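Local coordinates for protein SeqA (Vibrio cholerae, PDB 3SK7) that probably binds pairs of hemimethylated GATC sequences at the replication origin, blocking re-initiation so that chromosome replication starts only once per cell cycle, at residues Ala40-Ala45 / Glu96-Arg101; Ile30-His35 / Ala74-Pro79; Gln68-Lys73 / Ile83-Thr88. All coordinates share one frame; numbering follows the deposited sequence.

Interaction 1: Ala40-Ala45 / Glu96-Arg101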
ATOM      1  N   ALA A  40       0.716   6.529 -12.016  1.00 14.10           N
ATOM      2  CA  ALA A  40       0.951   7.964 -11.878  1.00 15.04           C
ATOM      3  C   ALA A  40       0.333   8.528 -10.607  1.00 12.92           C
ATOM      4  O   ALA A  40       0.966   9.296  -9.867  1.00 14.00           O
ATOM      5  CB  ALA A  40       0.401   8.711 -13.090  1.00 15.22           C
ATOM      6  N   SER A  41      -0.915   8.134 -10.355  1.00 13.50           N
ATOM      7  CA  SER A  41      -1.640   8.544  -9.168  1.00 12.89           C
ATOM      8  C   SER A  41      -0.968   7.992  -7.897  1.00  9.41           C
ATOM      9  O   SER A  41      -0.804   8.688  -6.891  1.00 10.69           O
ATOM     10  CB  SER A  41      -3.076   8.054  -9.294  1.00 20.32           C
ATOM     11  OG  SER A  41      -3.825   8.481  -8.204  1.00 26.25           O
ATOM     12  N   PHE A  42      -0.565   6.728  -7.969  1.00  8.64           N
ATOM     13  CA  PHE A  42       0.128   6.080  -6.850  1.00 10.02           C
ATOM     14  C   PHE A  42       1.437   6.794  -6.540  1.00  8.46           C
ATOM     15  O   PHE A  42       1.747   7.068  -5.363  1.00  9.45           O
ATOM     16  CB  PHE A  42       0.402   4.614  -7.158  1.00  9.69           C
ATOM     17  CG  PHE A  42       1.075   3.876  -6.044  1.00  8.79           C
ATOM     18  CD1 PHE A  42       2.461   3.790  -5.984  1.00 10.98           C
ATOM     19  CD2 PHE A  42       0.327   3.245  -5.062  1.00  9.34           C
ATOM     20  CE1 PHE A  42       3.061   3.105  -4.964  1.00 10.93           C
ATOM     21  CE2 PHE A  42       0.944   2.537  -4.052  1.00  7.60           C
ATOM     22  CZ  PHE A  42       2.295   2.468  -4.004  1.00  8.73           C
ATOM     23  N   SER A  43       2.202   7.102  -7.593  1.00  8.75           N
ATOM     24  CA  SER A  43       3.481   7.789  -7.439  0.52 11.27           C
ATOM     25  C   SER A  43       3.282   9.129  -6.739  1.00  9.85           C
ATOM     26  O   SER A  43       4.013   9.467  -5.782  1.00 11.63           O
ATOM     27  CB  SER A  43       4.147   7.997  -8.799  0.52 12.26           C
ATOM     28  OG  SER A  43       5.391   8.673  -8.658  0.52 16.58           O
ATOM     29  N   GLU A  44       2.303   9.893  -7.203  1.00  9.31           N
ATOM     30  CA  GLU A  44       2.065  11.203  -6.603  1.00 12.32           C
ATOM     31  C   GLU A  44       1.696  11.046  -5.126  1.00 14.03           C
ATOM     32  O   GLU A  44       2.149  11.806  -4.260  1.00 14.69           O
ATOM     33  CB  GLU A  44       0.957  11.978  -7.329  1.00 15.98           C
ATOM     34  CG  GLU A  44       0.875  13.454  -6.900  1.00 18.35           C
ATOM     35  CD  GLU A  44       0.121  13.694  -5.594  1.00 18.24           C
ATOM     36  OE1 GLU A  44      -0.769  12.885  -5.205  1.00 21.84           O
ATOM     37  OE2 GLU A  44       0.443  14.716  -4.940  1.00 23.21           O
ATOM     38  N   ALA A  45       0.837  10.069  -4.840  1.00 10.11           N
ATOM     39  CA  ALA A  45       0.313   9.904  -3.499  1.00 10.80           C
ATOM     40  C   ALA A  45       1.341   9.447  -2.489  1.00 13.16           C
ATOM     41  O   ALA A  45       1.218   9.748  -1.304  1.00 15.98           O
ATOM     42  CB  ALA A  45      -0.856   8.948  -3.527  1.00 10.66           C
ATOM     43  N   GLU A  96      -4.979   3.933   3.756  1.00  6.47           N
ATOM     44  CA  GLU A  96      -6.043   4.905   3.655  1.00  7.68           C
ATOM     45  C   GLU A  96      -5.545   6.235   3.090  1.00  8.86           C
ATOM     46  O   GLU A  96      -6.168   6.799   2.199  1.00 10.03           O
ATOM     47  CB  GLU A  96      -6.675   5.147   5.033  1.00 10.85           C
ATOM     48  CG  GLU A  96      -7.721   6.252   5.033  1.00 13.47           C
ATOM     49  CD  GLU A  96      -8.284   6.539   6.396  1.00 21.11           C
ATOM     50  OE1 GLU A  96      -7.603   6.292   7.430  1.00 26.39           O
ATOM     51  OE2 GLU A  96      -9.415   7.045   6.422  1.00 29.36           O
ATOM     52  N   GLN A  97      -4.429   6.732   3.616  1.00  8.13           N
ATOM     53  CA  GLN A  97      -3.873   7.995   3.151  0.61 10.76           C
ATOM     54  C   GLN A  97      -3.603   7.952   1.656  1.00  9.31           C
ATOM     55  O   GLN A  97      -3.962   8.900   0.878  1.00 10.90           O
ATOM     56  CB  GLN A  97      -2.575   8.322   3.897  0.61 15.19           C
ATOM     57  CG  GLN A  97      -2.791   8.766   5.333  0.61 22.94           C
ATOM     58  CD  GLN A  97      -1.533   8.733   6.191  0.61 30.37           C
ATOM     59  OE1 GLN A  97      -0.405   8.700   5.689  0.61 39.39           O
ATOM     60  NE2 GLN A  97      -1.730   8.745   7.507  0.61 29.80           N
ATOM     61  N   VAL A  98      -2.988   6.861   1.214  1.00  6.11           N
ATOM     62  CA  VAL A  98      -2.697   6.709  -0.196  1.00  6.79           C
ATOM     63  C   VAL A  98      -3.983   6.663  -1.043  1.00  7.35           C
ATOM     64  O   VAL A  98      -4.099   7.349  -2.077  1.00  7.48           O
ATOM     65  CB  VAL A  98      -1.865   5.442  -0.438  1.00  7.54           C
ATOM     66  CG1 VAL A  98      -1.777   5.101  -1.913  1.00  8.52           C
ATOM     67  CG2 VAL A  98      -0.452   5.598   0.143  1.00  8.94           C
ATOM     68  N   MET A  99      -4.939   5.845  -0.618  1.00  5.34           N
ATOM     69  CA  MET A  99      -6.137   5.647  -1.407  1.00  5.88           C
ATOM     70  C   MET A  99      -7.001   6.902  -1.432  1.00  8.29           C
ATOM     71  O   MET A  99      -7.610   7.211  -2.449  1.00  7.57           O
ATOM     72  CB  MET A  99      -6.946   4.461  -0.882  1.00  6.11           C
ATOM     73  CG  MET A  99      -6.317   3.122  -1.191  1.00  7.07           C
ATOM     74  SD  MET A  99      -7.350   1.696  -0.803  1.00  7.40           S
ATOM     75  CE  MET A  99      -8.546   1.839  -2.093  1.00  8.37           C
ATOM     76  N   VAL A 100      -7.056   7.631  -0.320  1.00  6.92           N
ATOM     77  CA  VAL A 100      -7.784   8.895  -0.303  1.00  7.03           C
ATOM     78  C   VAL A 100      -7.177   9.875  -1.299  1.00  9.68           C
ATOM     79  O   VAL A 100      -7.915  10.540  -2.073  1.00  9.92           O
ATOM     80  CB  VAL A 100      -7.777   9.520   1.110  1.00  9.31           C
ATOM     81  CG1 VAL A 100      -8.207  10.958   1.050  1.00 12.25           C
ATOM     82  CG2 VAL A 100      -8.702   8.762   2.024  1.00 11.51           C
ATOM     83  N   ARG A 101      -5.850   9.984  -1.292  1.00  6.98           N
ATOM     84  CA  ARG A 101      -5.182  10.889  -2.208  1.00 11.05           C
ATOM     85  C   ARG A 101      -5.339  10.486  -3.678  1.00  7.82           C
ATOM     86  O   ARG A 101      -5.423  11.350  -4.566  1.00 11.78           O
ATOM     87  CB  ARG A 101      -3.726  10.998  -1.847  1.00 12.12           C
ATOM     88  CG  ARG A 101      -2.968  11.953  -2.675  1.00 13.32           C
ATOM     89  CD  ARG A 101      -3.392  13.379  -2.394  1.00 18.18           C
ATOM     90  NE  ARG A 101      -2.421  14.284  -2.977  1.00 18.78           N
ATOM     91  CZ  ARG A 101      -2.241  15.533  -2.592  1.00 19.37           C
ATOM     92  NH1 ARG A 101      -1.310  16.242  -3.188  1.00 20.73           N
ATOM     93  NH2 ARG A 101      -2.990  16.054  -1.628  1.00 22.63           N
TER
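Glu44 and Arg101 meet in a two-pronged salt bridge between helix 39-47 and the C-terminal end of helix 88-101. The NE of Arg101 gives its hydrogen to Glu44 OE1 at 3.1 Å, and NH1 gives one to Glu44 OE2 at 2.9 Å. Both bonds are close to straight. Because NE and NH1 do the gripping, one nitrogen for each oxygen, this is the side-on form of the bidentate pair. Each carboxylate oxygen is met on its syn side, and the two flat groups are nearly coplanar, their planes 17° apart. Having both prongs engaged hinders rotation of either group about its last bond.

Both side chains leave their helices with CG opposite the backbone N, then turn at the next bond. Glu44 bends there (chi2 -81°), bringing a side chain that starts out flanking the contact round to Arg101. The two chains cross at about a right angle. Beneath the charged pair the contact turns apolar: the CB of Ala45 points at the other helix and rests 3.8 Å from CG of Arg101, using the aliphatic part of the arginine as a wall. On its other flank Ala45 CB lies 4.3 Å from Val98 CG1. Val98 CG1 also approaches the Phe42 ring obliquely, 4.2 Å from Phe42 CD2.

Ala45 and Val98 mark the closest backbone approach, where a small side chain faces the neighbouring helix; the local axes pass 9.1 Å apart at 126°. Arg101 also makes a cation-pi contact with Phe48. On the buried side, Phe42 packs on Leu31 and Leu34 of helix 23-37, while Met99 reaches Leu34 of that helix and Ile109 and Val112 of helix 106-114, placing the contact at the edge of a bundle of helices.

Interaction 2: Ile30-His35 / Ala74-Pro79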
ATOM      1  N   ILE A  30      -1.753  -5.138  -1.599  1.00  5.81           N
ATOM      2  CA  ILE A  30      -2.617  -3.972  -1.781  1.00  6.26           C
ATOM      3  C   ILE A  30      -1.852  -2.804  -2.427  1.00  3.80           C
ATOM      4  O   ILE A  30      -2.320  -2.204  -3.419  1.00  5.51           O
ATOM      5  CB  ILE A  30      -3.213  -3.530  -0.443  1.00  5.61           C
ATOM      6  CG1 ILE A  30      -4.350  -4.460  -0.028  1.00  7.12           C
ATOM      7  CG2 ILE A  30      -3.753  -2.095  -0.508  1.00  7.17           C
ATOM      8  CD1 ILE A  30      -4.706  -4.396   1.451  1.00  7.50           C
ATOM      9  N   LEU A  31      -0.669  -2.496  -1.890  1.00  5.16           N
ATOM     10  CA  LEU A  31       0.150  -1.435  -2.473  1.00  5.10           C
ATOM     11  C   LEU A  31       0.571  -1.751  -3.915  1.00  5.64           C
ATOM     12  O   LEU A  31       0.488  -0.890  -4.796  1.00  5.80           O
ATOM     13  CB  LEU A  31       1.362  -1.153  -1.616  1.00  6.09           C
ATOM     14  CG  LEU A  31       1.075  -0.568  -0.230  1.00  6.66           C
ATOM     15  CD1 LEU A  31       2.317  -0.656   0.633  1.00  9.58           C
ATOM     16  CD2 LEU A  31       0.601   0.857  -0.320  1.00  7.60           C
ATOM     17  N   SER A  32       1.004  -2.980  -4.160  1.00  5.24           N
ATOM     18  CA  SER A  32       1.392  -3.360  -5.516  0.61  5.79           C
ATOM     19  C   SER A  32       0.228  -3.174  -6.467  1.00  5.09           C
ATOM     20  O   SER A  32       0.409  -2.754  -7.622  1.00  6.77           O
ATOM     21  CB  SER A  32       1.840  -4.824  -5.575  0.61  6.38           C
ATOM     22  OG  SER A  32       3.050  -5.055  -4.867  0.61  7.54           O
ATOM     23  N   THR A  33      -0.958  -3.534  -5.997  1.00  6.32           N
ATOM     24  CA  THR A  33      -2.148  -3.478  -6.837  1.00  5.43           C
ATOM     25  C   THR A  33      -2.549  -2.035  -7.140  1.00  5.94           C
ATOM     26  O   THR A  33      -2.928  -1.706  -8.264  1.00  5.57           O
ATOM     27  CB  THR A  33      -3.309  -4.227  -6.201  1.00  5.77           C
ATOM     28  OG1 THR A  33      -2.969  -5.608  -6.045  1.00  8.62           O
ATOM     29  CG2 THR A  33      -4.557  -4.136  -7.070  1.00  7.78           C
ATOM     30  N   LEU A  34      -2.464  -1.173  -6.132  1.00  6.51           N
ATOM     31  CA  LEU A  34      -2.772   0.241  -6.330  1.00  6.79           C
ATOM     32  C   LEU A  34      -1.858   0.829  -7.379  1.00  5.20           C
ATOM     33  O   LEU A  34      -2.294   1.614  -8.241  1.00  7.59           O
ATOM     34  CB  LEU A  34      -2.649   1.012  -5.014  1.00  6.50           C
ATOM     35  CG  LEU A  34      -3.765   0.739  -4.006  1.00  6.88           C
ATOM     36  CD1 LEU A  34      -3.370   1.272  -2.660  1.00  5.27           C
ATOM     37  CD2 LEU A  34      -5.065   1.360  -4.425  1.00  8.58           C
ATOM     38  N   HIS A  35      -0.579   0.469  -7.313  1.00  6.07           N
ATOM     39  CA  HIS A  35       0.363   0.943  -8.315  1.00  6.54           C
ATOM     40  C   HIS A  35       0.043   0.422  -9.716  1.00  6.88           C
ATOM     41  O   HIS A  35       0.141   1.154 -10.701  1.00  9.37           O
ATOM     42  CB  HIS A  35       1.781   0.555  -7.918  1.00  8.04           C
ATOM     43  CG  HIS A  35       2.829   0.918  -8.928  1.00  8.13           C
ATOM     44  ND1 HIS A  35       3.232   0.058  -9.910  1.00  9.88           N
ATOM     45  CD2 HIS A  35       3.542   2.058  -9.080  1.00  9.26           C
ATOM     46  CE1 HIS A  35       4.178   0.650 -10.646  1.00 10.68           C
ATOM     47  NE2 HIS A  35       4.378   1.855 -10.158  1.00 13.01           N
ATOM     48  N   ALA A  74      10.880  -3.538  -0.335  1.00  9.28           N
ATOM     49  CA  ALA A  74      10.465  -3.225  -1.680  1.00  8.71           C
ATOM     50  C   ALA A  74       9.038  -3.649  -1.907  1.00  8.92           C
ATOM     51  O   ALA A  74       8.633  -4.747  -1.489  1.00 11.48           O
ATOM     52  CB  ALA A  74      11.382  -3.902  -2.677  1.00  9.79           C
ATOM     53  N   ILE A  75       8.274  -2.761  -2.534  1.00  6.45           N
ATOM     54  CA  ILE A  75       6.917  -3.094  -2.938  1.00  7.64           C
ATOM     55  C   ILE A  75       6.962  -3.839  -4.269  1.00  9.05           C
ATOM     56  O   ILE A  75       7.378  -3.308  -5.276  1.00 11.13           O
ATOM     57  CB  ILE A  75       6.044  -1.848  -3.067  1.00  6.56           C
ATOM     58  CG1 ILE A  75       6.019  -1.098  -1.748  1.00  7.56           C
ATOM     59  CG2 ILE A  75       4.625  -2.222  -3.439  1.00  9.09           C
ATOM     60  CD1 ILE A  75       5.365   0.290  -1.836  1.00  8.40           C
ATOM     61  N   PRO A  76       6.580  -5.112  -4.255  1.00  9.28           N
ATOM     62  CA  PRO A  76       6.761  -5.935  -5.450  1.00 11.35           C
ATOM     63  C   PRO A  76       6.140  -5.358  -6.724  1.00  9.69           C
ATOM     64  O   PRO A  76       5.044  -4.774  -6.678  1.00  9.09           O
ATOM     65  CB  PRO A  76       6.060  -7.252  -5.072  1.00 11.77           C
ATOM     66  CG  PRO A  76       6.155  -7.319  -3.611  1.00 13.13           C
ATOM     67  CD  PRO A  76       6.013  -5.875  -3.138  1.00  9.55           C
ATOM     68  N   ASN A  77       6.865  -5.494  -7.833  1.00 14.04           N
ATOM     69  CA  ASN A  77       6.411  -5.043  -9.134  0.67 12.46           C
ATOM     70  C   ASN A  77       6.253  -3.529  -9.192  1.00 13.00           C
ATOM     71  O   ASN A  77       5.506  -2.997  -9.988  1.00 17.22           O
ATOM     72  CB  ASN A  77       5.110  -5.747  -9.509  0.67 15.27           C
ATOM     73  CG  ASN A  77       5.278  -7.245  -9.601  0.67 25.98           C
ATOM     74  OD1 ASN A  77       4.498  -8.012  -9.039  0.67 31.01           O
ATOM     75  ND2 ASN A  77       6.316  -7.668 -10.301  0.67 26.49           N
ATOM     76  N   THR A  78       6.989  -2.845  -8.334  1.00 11.62           N
ATOM     77  CA  THR A  78       7.040  -1.380  -8.362  1.00 11.36           C
ATOM     78  C   THR A  78       8.473  -0.940  -8.119  1.00 12.48           C
ATOM     79  O   THR A  78       9.300  -1.725  -7.677  1.00 14.93           O
ATOM     80  CB  THR A  78       6.141  -0.677  -7.270  1.00 11.14           C
ATOM     81  OG1 THR A  78       6.846  -0.602  -6.053  1.00 12.48           O
ATOM     82  CG2 THR A  78       4.850  -1.388  -7.046  1.00 10.21           C
ATOM     83  N   PRO A  79       8.750   0.343  -8.362  1.00 10.88           N
ATOM     84  CA  PRO A  79      10.065   0.916  -8.070  1.00 10.82           C
ATOM     85  C   PRO A  79      10.165   1.483  -6.656  1.00 10.44           C
ATOM     86  O   PRO A  79      11.161   2.107  -6.300  1.00 13.19           O
ATOM     87  CB  PRO A  79      10.178   2.044  -9.089  1.00 13.28           C
ATOM     88  CG  PRO A  79       8.799   2.471  -9.321  1.00 13.70           C
ATOM     89  CD  PRO A  79       7.953   1.233  -9.218  1.00 11.55           C
TER
HETATM   90  O   HOH W   1       2.523  -2.746  -9.905  1.00 21.15           O
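With CG opposite the backbone N (chi1 176°), His35 swings its imidazole out from helix 23-37 toward Thr78, whose own chi1 of 84° sends CG2 over the ring and leaves OG1 turned back to its own loop. The loop is a type II beta turn from Ile75 to Thr78, part of the connection between antiparallel strands 73-74 and 81-82, and it lies against one side of the helix. Thr78 CG2 sits 3.9 Å from the centroid of the His35 ring and 28° off its normal, a CH-pi contact. Pro79 CD approaches the same ring obliquely, near NE2.

One helical turn earlier, Ser32 OG, in the conformer modelled here, donates to Pro76 O at 2.7 Å, from a position tilted out of the carbonyl plane. Met28 O, within the helix, is a second carbonyl in its reach and competes for the one hydroxyl proton. Ile75 packs on the helix beside the serine: its CG2 lies 3.9 Å from CB of Leu31, the two side chains crossing at about a right angle.

The turn is braced from within as well. Thr78 OG1 donates to Ile75 O at 2.9 Å and is also bonded to Phe80 N, which ties the turn to the residues that follow it. The His35 ring also meets that of Phe42 on its CG-CD2 side, their planes nearly perpendicular. A water in the plane of the imidazole completes the join: it lies 2.9 Å from His35 ND1, and donates to Ser32 O at 3.1 Å and to Asn77 O at 3.0 Å.

Interaction 3: Gln68-Lys73 / Ile83-Thr88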
ATOM      1  N   GLN A  68      17.171   4.222  11.092  1.00 14.42           N
ATOM      2  CA  GLN A  68      17.891   2.958  10.860  1.00 14.12           C
ATOM      3  C   GLN A  68      17.058   1.713  11.151  1.00 15.42           C
ATOM      4  O   GLN A  68      17.378   0.640  10.663  1.00 18.74           O
ATOM      5  CB  GLN A  68      19.202   2.901  11.652  1.00 15.86           C
ATOM      6  CG  GLN A  68      20.174   3.980  11.266  1.00 20.69           C
ATOM      7  CD  GLN A  68      20.862   3.740   9.929  1.00 26.28           C
ATOM      8  OE1 GLN A  68      20.604   2.754   9.229  1.00 22.63           O
ATOM      9  NE2 GLN A  68      21.747   4.661   9.566  1.00 30.68           N
ATOM     10  N   THR A  69      15.977   1.861  11.922  1.00 14.36           N
ATOM     11  CA  THR A  69      15.131   0.715  12.261  1.00 17.24           C
ATOM     12  C   THR A  69      13.775   0.722  11.565  1.00 14.26           C
ATOM     13  O   THR A  69      12.851   0.050  12.000  1.00 19.35           O
ATOM     14  CB  THR A  69      14.905   0.616  13.778  1.00 22.85           C
ATOM     15  OG1 THR A  69      14.265   1.803  14.262  1.00 27.80           O
ATOM     16  CG2 THR A  69      16.246   0.415  14.500  1.00 30.93           C
ATOM     17  N   THR A  70      13.667   1.470  10.484  1.00 13.25           N
ATOM     18  CA  THR A  70      12.433   1.492   9.708  1.00 16.66           C
ATOM     19  C   THR A  70      12.121   0.205   8.924  1.00 13.27           C
ATOM     20  O   THR A  70      11.001   0.048   8.450  1.00 13.51           O
ATOM     21  CB  THR A  70      12.410   2.668   8.728  1.00 18.99           C
ATOM     22  OG1 THR A  70      13.551   2.619   7.870  1.00 15.89           O
ATOM     23  CG2 THR A  70      12.409   3.973   9.468  1.00 20.91           C
ATOM     24  N   LYS A  71      13.086  -0.700   8.783  1.00 12.92           N
ATOM     25  CA  LYS A  71      12.878  -1.971   8.075  1.00 12.23           C
ATOM     26  C   LYS A  71      12.222  -1.779   6.716  1.00 10.92           C
ATOM     27  O   LYS A  71      11.153  -2.350   6.432  1.00 11.12           O
ATOM     28  CB  LYS A  71      12.056  -2.933   8.934  1.00 15.13           C
ATOM     29  CG  LYS A  71      12.705  -3.262  10.272  1.00 19.77           C
ATOM     30  CD  LYS A  71      11.885  -4.251  11.107  1.00 26.64           C
ATOM     31  CE  LYS A  71      10.459  -3.745  11.347  1.00 35.72           C
ATOM     32  NZ  LYS A  71      10.036  -3.759  12.792  1.00 43.04           N
ATOM     33  N   PRO A  72      12.828  -0.954   5.871  1.00  9.75           N
ATOM     34  CA  PRO A  72      12.249  -0.739   4.551  1.00  8.69           C
ATOM     35  C   PRO A  72      12.176  -2.037   3.742  1.00  9.06           C
ATOM     36  O   PRO A  72      13.100  -2.866   3.791  1.00 11.92           O
ATOM     37  CB  PRO A  72      13.212   0.257   3.912  1.00 11.64           C
ATOM     38  CG  PRO A  72      14.440   0.171   4.685  1.00 14.05           C
ATOM     39  CD  PRO A  72      14.064  -0.179   6.057  1.00 12.52           C
ATOM     40  N   LYS A  73      11.095  -2.174   2.984  1.00  9.89           N
ATOM     41  CA  LYS A  73      10.908  -3.310   2.092  0.54 10.57           C
ATOM     42  C   LYS A  73      10.440  -2.849   0.711  1.00  6.83           C
ATOM     43  O   LYS A  73       9.654  -1.904   0.595  1.00  7.53           O
ATOM     44  CB  LYS A  73       9.873  -4.258   2.698  0.54 12.53           C
ATOM     45  CG  LYS A  73       9.757  -5.613   2.036  0.54 16.80           C
ATOM     46  CD  LYS A  73       8.749  -6.482   2.790  0.54 18.00           C
ATOM     47  CE  LYS A  73       8.871  -7.946   2.425  0.54 17.44           C
ATOM     48  NZ  LYS A  73       7.957  -8.765   3.264  0.54 16.99           N
ATOM     49  N   ILE A  83       8.311   1.701   4.599  1.00  7.35           N
ATOM     50  CA  ILE A  83       8.720   1.317   5.935  1.00  9.36           C
ATOM     51  C   ILE A  83       7.745   0.281   6.525  1.00  9.80           C
ATOM     52  O   ILE A  83       6.528   0.347   6.312  1.00 11.37           O
ATOM     53  CB  ILE A  83       8.906   2.519   6.866  1.00 10.84           C
ATOM     54  CG1 ILE A  83       7.575   3.165   7.220  1.00 13.66           C
ATOM     55  CG2 ILE A  83       9.851   3.542   6.230  1.00 14.13           C
ATOM     56  CD1 ILE A  83       7.714   4.250   8.263  1.00 16.61           C
ATOM     57  N   THR A  84       8.291  -0.706   7.232  1.00 10.21           N
ATOM     58  CA  THR A  84       7.488  -1.782   7.777  1.00 11.83           C
ATOM     59  C   THR A  84       7.665  -1.982   9.261  1.00 12.87           C
ATOM     60  O   THR A  84       7.149  -2.960   9.793  1.00 15.24           O
ATOM     61  CB  THR A  84       7.706  -3.117   7.067  1.00 12.48           C
ATOM     62  OG1 THR A  84       8.997  -3.646   7.389  1.00 16.02           O
ATOM     63  CG2 THR A  84       7.589  -2.979   5.580  1.00 15.42           C
ATOM     64  N   ASN A  85       8.325  -1.039   9.931  1.00 17.38           N
ATOM     65  CA  ASN A  85       8.458  -1.091  11.392  1.00 22.17           C
ATOM     66  C   ASN A  85       7.184  -0.593  12.047  1.00 20.22           C
ATOM     67  O   ASN A  85       7.185   0.399  12.782  1.00 26.23           O
ATOM     68  CB  ASN A  85       9.629  -0.220  11.876  1.00 27.72           C
ATOM     69  CG  ASN A  85       9.366   1.281  11.671  1.00 30.43           C
ATOM     70  OD1 ASN A  85       8.606   1.674  10.788  1.00 28.90           O
ATOM     71  ND2 ASN A  85       9.989   2.113  12.493  1.00 34.08           N
ATOM     72  N   ASN A  86       6.084  -1.270  11.782  1.00 17.68           N
ATOM     73  CA  ASN A  86       4.803  -0.753  12.234  1.00 17.71           C
ATOM     74  C   ASN A  86       3.793  -1.871  12.443  1.00 14.30           C
ATOM     75  O   ASN A  86       4.011  -2.988  11.997  1.00 15.47           O
ATOM     76  CB  ASN A  86       4.251   0.282  11.247  1.00 21.95           C
ATOM     77  CG  ASN A  86       4.438  -0.122   9.793  1.00 15.73           C
ATOM     78  OD1 ASN A  86       4.151  -1.255   9.402  1.00 15.97           O
ATOM     79  ND2 ASN A  86       4.942   0.802   8.990  1.00 20.03           N
ATOM     80  N   ASN A  87       2.708  -1.547  13.130  1.00 12.01           N
ATOM     81  CA  ASN A  87       1.648  -2.496  13.404  1.00 11.00           C
ATOM     82  C   ASN A  87       0.555  -2.417  12.338  1.00 10.67           C
ATOM     83  O   ASN A  87       0.634  -1.608  11.402  1.00 10.39           O
ATOM     84  CB  ASN A  87       1.080  -2.320  14.830  1.00 12.50           C
ATOM     85  CG  ASN A  87       0.375  -0.998  15.045  1.00 13.65           C
ATOM     86  OD1 ASN A  87       0.157  -0.227  14.121  1.00 14.53           O
ATOM     87  ND2 ASN A  87      -0.017  -0.739  16.302  1.00 15.23           N
ATOM     88  N   THR A  88      -0.458  -3.263  12.457  1.00 12.20           N
ATOM     89  CA  THR A  88      -1.497  -3.331  11.444  1.00 10.77           C
ATOM     90  C   THR A  88      -2.304  -2.051  11.411  1.00 11.36           C
ATOM     91  O   THR A  88      -2.701  -1.591  10.343  1.00 11.02           O
ATOM     92  CB  THR A  88      -2.392  -4.542  11.680  1.00 13.85           C
ATOM     93  OG1 THR A  88      -1.612  -5.720  11.443  1.00 19.74           O
ATOM     94  CG2 THR A  88      -3.565  -4.534  10.724  1.00 18.41           C
TER
HETATM   95  O   HOH W   2      11.703   2.538  14.121  1.00 43.39           O
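Thr70 O takes two backbone hydrogens from the facing loop: Thr84 N donates at 3.1 Å, almost in line with the carbonyl bond, and Asn85 N adds a weak bond at 3.2 Å. The next carbonyl, Lys71 O, accepts Thr84 OG1 at 2.7 Å in its own plane, plus a weak second bond from Thr84 N. Thr84 thus binds two successive carbonyls, and its chi1 of 71° puts OG1 where it meets the second.

Side chains pack around this polar centre. Ile83 CG2 lies 3.7 Å from Thr70 CB, while Thr70 OG1 turns to the carbonyls of Gly67 and of Leu63 in helix 60-66, which share its one proton. Lys71, bent at chi3, brings CE to 3.7 Å from Asn85 CB. Asn85 itself is the centre of an inverse gamma turn. Just beyond, Asn86 ND2 reaches back to Ile83 O at 3.1 Å, from above the carbonyl plane, and Asn86 OD1 bonds Lys91 NZ.

In an irregular pattern, the bonds hold together the two loops flanking strands 73-74 and 81-82, and since every acceptor across the join is a main-chain carbonyl, it depends more on backbone course than on charge.

Along the chain the segments run 30-35, 40-45, 68-73, 74-79, 83-88 and 96-101. Interaction 2 alternates along the chain with both interaction 1 and interaction 3, while interaction 1 encloses interaction 3. Interactions 1 and 2 have centres about 12 Å apart and touch where the Phe42 ring lies against the backbone of helix 23-37, at Leu31 O and His35 N. Interaction 3 lies further out, its centre about 16 Å from that of interaction 2, to which it is joined through consecutive residues Lys73 and Ala74. Together the contacts run from the partly buried flank of the helical bundle to the surface, fastening the excursion between helices 39-47 and 88-101 at the strand connection and at its base, all within the SeqA C-terminal domain.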